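Local coordinates for Lic11098 (Leptospira interrogans serogroup Icterohaemorrhagiae serovar copenhageni, PDB 4U08), which is of unknown function but, as a leucine-rich repeat protein and presumed virulence factor of a pathogen, may bind other molecules, at residues 294-299 with 317-322; 299-304 with 322-327. All coordinates share one frame; numbering follows the deposited sequence.

Contact 1: residues 294-299 with 317-322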
loop_
_atom_site.group_PDB
_atom_site.type_symbol
_atom_site.label_atom_id
_atom_site.label_comp_id
_atom_site.label_asym_id
_atom_site.label_seq_id
_atom_site.Cartn_x
_atom_site.Cartn_y
_atom_site.Cartn_z
ATOM N N GLN A 294 -0.532 -1.945 -26.683
ATOM C CA GLN A 294 0.494 -0.910 -26.543
ATOM C C GLN A 294 1.237 -0.985 -25.198
ATOM O O GLN A 294 2.143 -0.178 -24.964
ATOM C CB GLN A 294 -0.135 0.479 -26.703
ATOM C CG GLN A 294 -0.752 0.707 -28.099
ATOM C CD GLN A 294 -1.389 2.058 -28.220
ATOM O OE1 GLN A 294 -2.239 2.452 -27.406
ATOM N NE2 GLN A 294 -0.984 2.790 -29.249
ATOM N N LEU A 295 0.848 -1.919 -24.317
ATOM C CA LEU A 295 1.468 -2.092 -22.990
ATOM C C LEU A 295 2.734 -2.942 -23.126
ATOM O O LEU A 295 2.788 -4.086 -22.690
ATOM C CB LEU A 295 0.453 -2.657 -21.987
ATOM C CG LEU A 295 -0.778 -1.762 -21.728
ATOM C CD1 LEU A 295 -1.793 -2.473 -20.842
ATOM C CD2 LEU A 295 -0.372 -0.435 -21.089
ATOM N N GLN A 296 3.764 -2.355 -23.767
ATOM C CA GLN A 296 5.019 -3.038 -24.110
ATOM C C GLN A 296 5.851 -3.540 -22.921
ATOM O O GLN A 296 6.633 -4.469 -23.090
ATOM C CB GLN A 296 5.861 -2.163 -25.054
ATOM C CG GLN A 296 5.222 -2.030 -26.443
ATOM C CD GLN A 296 4.995 -3.385 -27.094
ATOM O OE1 GLN A 296 5.937 -4.103 -27.447
ATOM N NE2 GLN A 296 3.739 -3.796 -27.199
ATOM N N ARG A 297 5.625 -3.015 -21.705
ATOM C CA ARG A 297 6.364 -3.487 -20.529
ATOM C C ARG A 297 5.541 -4.458 -19.703
ATOM O O ARG A 297 6.008 -4.967 -18.675
ATOM C CB ARG A 297 6.792 -2.268 -19.680
ATOM C CG ARG A 297 7.839 -1.403 -20.391
ATOM C CD ARG A 297 9.244 -1.700 -19.910
ATOM N NE ARG A 297 10.203 -0.714 -20.419
ATOM C CZ ARG A 297 10.867 -0.826 -21.567
ATOM N NH1 ARG A 297 10.686 -1.886 -22.350
ATOM N NH2 ARG A 297 11.716 0.120 -21.944
ATOM N N LEU A 298 4.305 -4.736 -20.135
ATOM C CA LEU A 298 3.462 -5.621 -19.335
ATOM C C LEU A 298 4.032 -7.033 -19.172
ATOM O O LEU A 298 4.355 -7.674 -20.169
ATOM C CB LEU A 298 2.010 -5.666 -19.881
ATOM C CG LEU A 298 0.933 -6.095 -18.891
ATOM C CD1 LEU A 298 0.721 -5.027 -17.790
ATOM C CD2 LEU A 298 -0.409 -6.365 -19.630
ATOM N N GLN A 299 4.162 -7.500 -17.923
ATOM C CA GLN A 299 4.662 -8.832 -17.589
ATOM C C GLN A 299 3.558 -9.749 -17.095
ATOM O O GLN A 299 3.595 -10.962 -17.299
ATOM C CB GLN A 299 5.719 -8.738 -16.468
ATOM C CG GLN A 299 7.046 -8.154 -16.908
ATOM C CD GLN A 299 7.922 -7.866 -15.714
ATOM O OE1 GLN A 299 7.898 -8.573 -14.711
ATOM N NE2 GLN A 299 8.673 -6.780 -15.773
ATOM N N GLN A 317 0.771 -8.430 -29.202
ATOM C CA GLN A 317 1.808 -7.380 -29.196
ATOM C C GLN A 317 2.523 -7.255 -27.824
ATOM O O GLN A 317 3.509 -6.527 -27.718
ATOM C CB GLN A 317 1.214 -6.021 -29.585
ATOM C CG GLN A 317 0.662 -5.965 -31.028
ATOM C CD GLN A 317 -0.093 -4.698 -31.353
ATOM O OE1 GLN A 317 -0.506 -3.925 -30.480
ATOM N NE2 GLN A 317 -0.326 -4.473 -32.628
ATOM N N LEU A 318 2.021 -7.950 -26.790
ATOM C CA LEU A 318 2.559 -7.912 -25.415
ATOM C C LEU A 318 3.820 -8.781 -25.325
ATOM O O LEU A 318 3.822 -9.852 -24.724
ATOM C CB LEU A 318 1.479 -8.332 -24.417
ATOM C CG LEU A 318 0.224 -7.450 -24.401
ATOM C CD1 LEU A 318 -0.845 -8.047 -23.515
ATOM C CD2 LEU A 318 0.546 -6.050 -23.929
ATOM N N ARG A 319 4.900 -8.293 -25.955
ATOM C CA ARG A 319 6.178 -9.013 -26.073
ATOM C C ARG A 319 6.832 -9.388 -24.738
ATOM O O ARG A 319 7.566 -10.366 -24.685
ATOM C CB ARG A 319 7.164 -8.236 -26.980
ATOM C CG ARG A 319 7.541 -6.840 -26.466
ATOM C CD ARG A 319 8.680 -6.221 -27.251
ATOM N NE ARG A 319 9.468 -5.319 -26.406
ATOM C CZ ARG A 319 9.409 -3.989 -26.448
ATOM N NH1 ARG A 319 8.613 -3.378 -27.318
ATOM N NH2 ARG A 319 10.158 -3.260 -25.631
ATOM N N ASN A 320 6.553 -8.627 -23.655
ATOM C CA ASN A 320 7.159 -8.916 -22.355
ATOM C C ASN A 320 6.273 -9.702 -21.415
ATOM O O ASN A 320 6.672 -9.994 -20.295
ATOM C CB ASN A 320 7.639 -7.595 -21.709
ATOM C CG ASN A 320 8.940 -7.154 -22.311
ATOM O OD1 ASN A 320 9.860 -7.953 -22.490
ATOM N ND2 ASN A 320 9.010 -5.920 -22.735
ATOM N N LEU A 321 5.080 -10.104 -21.876
ATOM C CA LEU A 321 4.141 -10.819 -21.047
ATOM C C LEU A 321 4.639 -12.185 -20.681
ATOM O O LEU A 321 4.978 -12.967 -21.566
ATOM C CB LEU A 321 2.765 -10.914 -21.750
ATOM C CG LEU A 321 1.570 -11.189 -20.844
ATOM C CD1 LEU A 321 1.251 -9.965 -19.947
ATOM C CD2 LEU A 321 0.332 -11.543 -21.689
ATOM N N GLU A 322 4.663 -12.473 -19.386
ATOM C CA GLU A 322 5.108 -13.744 -18.834
ATOM C C GLU A 322 3.978 -14.541 -18.263
ATOM O O GLU A 322 4.051 -15.771 -18.224
ATOM C CB GLU A 322 6.162 -13.499 -17.741
ATOM C CG GLU A 322 7.424 -12.871 -18.301
ATOM C CD GLU A 322 8.480 -12.482 -17.277
ATOM O OE1 GLU A 322 8.205 -12.536 -16.055
ATOM O OE2 GLU A 322 9.599 -12.128 -17.713
HETATM O O HOH W 1 4.283 -6.867 -22.890
#

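Contact 2: residues 299-304 with 322-327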
loop_
_atom_site.group_PDB
_atom_site.type_symbol
_atom_site.label_atom_id
_atom_site.label_comp_id
_atom_site.label_asym_id
_atom_site.label_seq_id
_atom_site.Cartn_x
_atom_site.Cartn_y
_atom_site.Cartn_z
ATOM N N GLN A 299 4.162 -7.500 -17.923
ATOM C CA GLN A 299 4.662 -8.832 -17.589
ATOM C C GLN A 299 3.558 -9.749 -17.095
ATOM O O GLN A 299 3.595 -10.962 -17.299
ATOM C CB GLN A 299 5.719 -8.738 -16.468
ATOM C CG GLN A 299 7.046 -8.154 -16.908
ATOM C CD GLN A 299 7.922 -7.866 -15.714
ATOM O OE1 GLN A 299 7.898 -8.573 -14.711
ATOM N NE2 GLN A 299 8.673 -6.780 -15.773
ATOM N N THR A 300 2.623 -9.189 -16.350
ATOM C CA THR A 300 1.563 -9.961 -15.711
ATOM C C THR A 300 0.194 -9.354 -16.004
ATOM O O THR A 300 -0.027 -8.172 -15.739
ATOM C CB THR A 300 1.892 -10.013 -14.208
ATOM O OG1 THR A 300 3.175 -10.635 -14.028
ATOM C CG2 THR A 300 0.920 -10.786 -13.445
ATOM N N LEU A 301 -0.734 -10.180 -16.504
ATOM C CA LEU A 301 -2.105 -9.763 -16.820
ATOM C C LEU A 301 -3.098 -10.768 -16.237
ATOM O O LEU A 301 -3.101 -11.943 -16.616
ATOM C CB LEU A 301 -2.247 -9.607 -18.343
ATOM C CG LEU A 301 -3.607 -9.146 -18.914
ATOM C CD1 LEU A 301 -4.124 -7.830 -18.192
ATOM C CD2 LEU A 301 -3.506 -8.956 -20.415
ATOM N N TYR A 302 -3.881 -10.318 -15.243
ATOM C CA TYR A 302 -4.844 -11.161 -14.541
ATOM C C TYR A 302 -6.235 -10.734 -14.933
ATOM O O TYR A 302 -6.625 -9.591 -14.688
ATOM C CB TYR A 302 -4.678 -11.075 -13.011
ATOM C CG TYR A 302 -3.348 -11.523 -12.458
ATOM C CD1 TYR A 302 -2.883 -12.819 -12.669
ATOM C CD2 TYR A 302 -2.599 -10.686 -11.626
ATOM C CE1 TYR A 302 -1.686 -13.256 -12.104
ATOM C CE2 TYR A 302 -1.403 -11.116 -11.046
ATOM C CZ TYR A 302 -0.964 -12.406 -11.267
ATOM O OH TYR A 302 0.231 -12.796 -10.706
ATOM N N LEU A 303 -6.968 -11.643 -15.590
ATOM C CA LEU A 303 -8.332 -11.381 -16.064
ATOM C C LEU A 303 -9.319 -12.447 -15.607
ATOM O O LEU A 303 -10.378 -12.615 -16.226
ATOM C CB LEU A 303 -8.335 -11.251 -17.601
ATOM C CG LEU A 303 -7.604 -10.035 -18.184
ATOM C CD1 LEU A 303 -7.179 -10.270 -19.619
ATOM C CD2 LEU A 303 -8.465 -8.788 -18.096
ATOM N N GLY A 304 -9.001 -13.132 -14.524
ATOM C CA GLY A 304 -9.860 -14.183 -14.016
ATOM C C GLY A 304 -11.258 -13.727 -13.666
ATOM O O GLY A 304 -11.445 -12.637 -13.122
ATOM N N GLU A 322 4.663 -12.473 -19.386
ATOM C CA GLU A 322 5.108 -13.744 -18.834
ATOM C C GLU A 322 3.978 -14.541 -18.263
ATOM O O GLU A 322 4.051 -15.771 -18.224
ATOM C CB GLU A 322 6.162 -13.499 -17.741
ATOM C CG GLU A 322 7.424 -12.871 -18.301
ATOM C CD GLU A 322 8.480 -12.482 -17.277
ATOM O OE1 GLU A 322 8.205 -12.536 -16.055
ATOM O OE2 GLU A 322 9.599 -12.128 -17.713
ATOM N N SER A 323 2.943 -13.854 -17.765
ATOM C CA SER A 323 1.836 -14.549 -17.125
ATOM C C SER A 323 0.498 -14.000 -17.580
ATOM O O SER A 323 0.267 -12.788 -17.504
ATOM C CB SER A 323 1.978 -14.453 -15.607
ATOM O OG SER A 323 0.946 -15.194 -14.983
ATOM N N LEU A 324 -0.390 -14.892 -18.060
ATOM C CA LEU A 324 -1.727 -14.482 -18.529
ATOM C C LEU A 324 -2.790 -15.360 -17.896
ATOM O O LEU A 324 -2.766 -16.590 -18.046
ATOM C CB LEU A 324 -1.782 -14.503 -20.068
ATOM C CG LEU A 324 -3.111 -14.134 -20.777
ATOM C CD1 LEU A 324 -3.639 -12.721 -20.345
ATOM C CD2 LEU A 324 -2.938 -14.232 -22.317
ATOM N N ASP A 325 -3.671 -14.743 -17.090
ATOM C CA ASP A 325 -4.690 -15.511 -16.396
ATOM C C ASP A 325 -6.074 -15.189 -16.962
ATOM O O ASP A 325 -6.586 -14.094 -16.755
ATOM C CB ASP A 325 -4.608 -15.318 -14.866
ATOM C CG ASP A 325 -5.618 -16.107 -14.051
ATOM O OD1 ASP A 325 -6.437 -16.876 -14.662
ATOM O OD2 ASP A 325 -5.623 -15.955 -12.815
ATOM N N LEU A 326 -6.688 -16.182 -17.638
ATOM C CA LEU A 326 -8.008 -16.001 -18.268
ATOM C C LEU A 326 -9.030 -16.948 -17.726
ATOM O O LEU A 326 -10.064 -17.230 -18.368
ATOM C CB LEU A 326 -7.879 -16.129 -19.787
ATOM C CG LEU A 326 -7.133 -14.981 -20.476
ATOM C CD1 LEU A 326 -6.528 -15.448 -21.776
ATOM C CD2 LEU A 326 -8.053 -13.767 -20.680
ATOM N N GLU A 327 -8.773 -17.420 -16.507
ATOM C CA GLU A 327 -9.644 -18.413 -15.873
ATOM C C GLU A 327 -11.075 -17.941 -15.711
ATOM O O GLU A 327 -11.291 -16.798 -15.329
ATOM C CB GLU A 327 -9.065 -18.836 -14.515
ATOM C CG GLU A 327 -9.982 -19.755 -13.717
ATOM C CD GLU A 327 -9.375 -20.393 -12.476
ATOM O OE1 GLU A 327 -8.130 -20.442 -12.357
ATOM O OE2 GLU A 327 -10.161 -20.893 -11.649
HETATM O O HOH W 2 -6.943 -13.589 -12.587
#

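Contact 1: residues 294-299 with 317-322
Leu295-Leu298 and Leu318-Leu321 each form a type I beta turn, and the two turns stack in consecutive leucine-rich repeats, the chains drawing together until Gln299 CA and Leu321 CA are 4.0 Å apart. Gln296 is the residue most covered by the other turn. Its chain bends at chi2 (-57°), which swings the amide across to the next turn: NE2 gives a fairly straight bond to Gln317 O (2.8 Å), arriving from above that carbonyl's plane, while OE1 takes only a weak bond from Arg319 NH1, the two side chains crossing at about a right angle. In return, Asn320 ND2 donates to Gln296 O (2.8 Å) in the carbonyl plane, and Lys343 holds Asn320 OD1. A water takes the Asn320 N-H and lies within bonding reach of Leu298 O (2.8 Å) and Leu295 O, which may share its protons. On the buried side, Leu318 CD2 lies against Leu295 CB, and Leu298 CD2 meets Leu321 CD1 at 4.0 Å. Arg297 NH1 and Arg319 NH2 come within 3.6 Å on the exposed rim, where solvent probably eases the like charges. Amides and a water thus link the turns until direct backbone bonding begins with Glu322 N to Gln299 O (2.8 Å, 161° at the hydrogen).

Contact 2: residues 299-304 with 322-327
Leu301 and Leu324 lie side by side on one face of two parallel strands, 300-302 and 323-325, whose axes run 4.9 Å apart: the strand pairing of adjacent leucine-rich repeats, with alternate leucines turned into the solenoid core. This is the tight part: Leu324 CD1 sits 3.8 Å from Leu301 CD2, and farther along Leu303 CD1 meets Leu326 CD2 at the same distance. Both Leu301 and Leu324 have CG anti to the backbone N (chi1 -179° and 179°), which keeps neighbouring branches in step. The backbones are stitched by Leu301 N to Ser323 O, Asp325 N to Leu301 O (2.9 Å) and Leu303 N to Asp325 O (2.7 Å); at the start, Gln299 O accepts from Ser323 N as well as Glu322 N.

The other face, carrying Thr300, Tyr302, Ser323 and Asp325, is more accessible. Its approaches to Ser323 are long, Thr300 OG1 to Ser323 CB being 4.3 Å. Thr300 CG2 covers one face of the Tyr302 ring, offset toward the rim, while Asp325 CB comes to the ring's edge, 3.7 Å from CD1, with the carboxylate plane nearly perpendicular to the ring. Asp325 OD1 closes an Asx turn by accepting from Glu327 N (3.0 Å), and OD2 reaches Gly304 N weakly through a water. The leucine face thus stays apolar, while the Asp325 carboxylate serves backbone N-H groups of both chains.

In the fold
Both contacts join the same two neighbouring coils of the leucine-rich repeat solenoid, contact 1 at the turns leading into the strands and contact 2 along the strands themselves; Gln299 and Glu322 belong to both. Each combines a buried leucine side with a more accessible polar one, but only contact 1 reaches exposed residues. Its backbones are bridged by side-chain amides and water until the shared Gln299 and Glu322, where direct backbone bonding begins, whereas regular parallel-strand bonding governs contact 2. The leucine layer runs unbroken between them: Leu321 CD1 packs on Leu301 CB at 3.9 Å, and Leu318 CD1 approaches Leu301 CD2. Beyond the strands, Asn329 ND2 bonds to both Leu303 O and Leu326 O, linking the coils again.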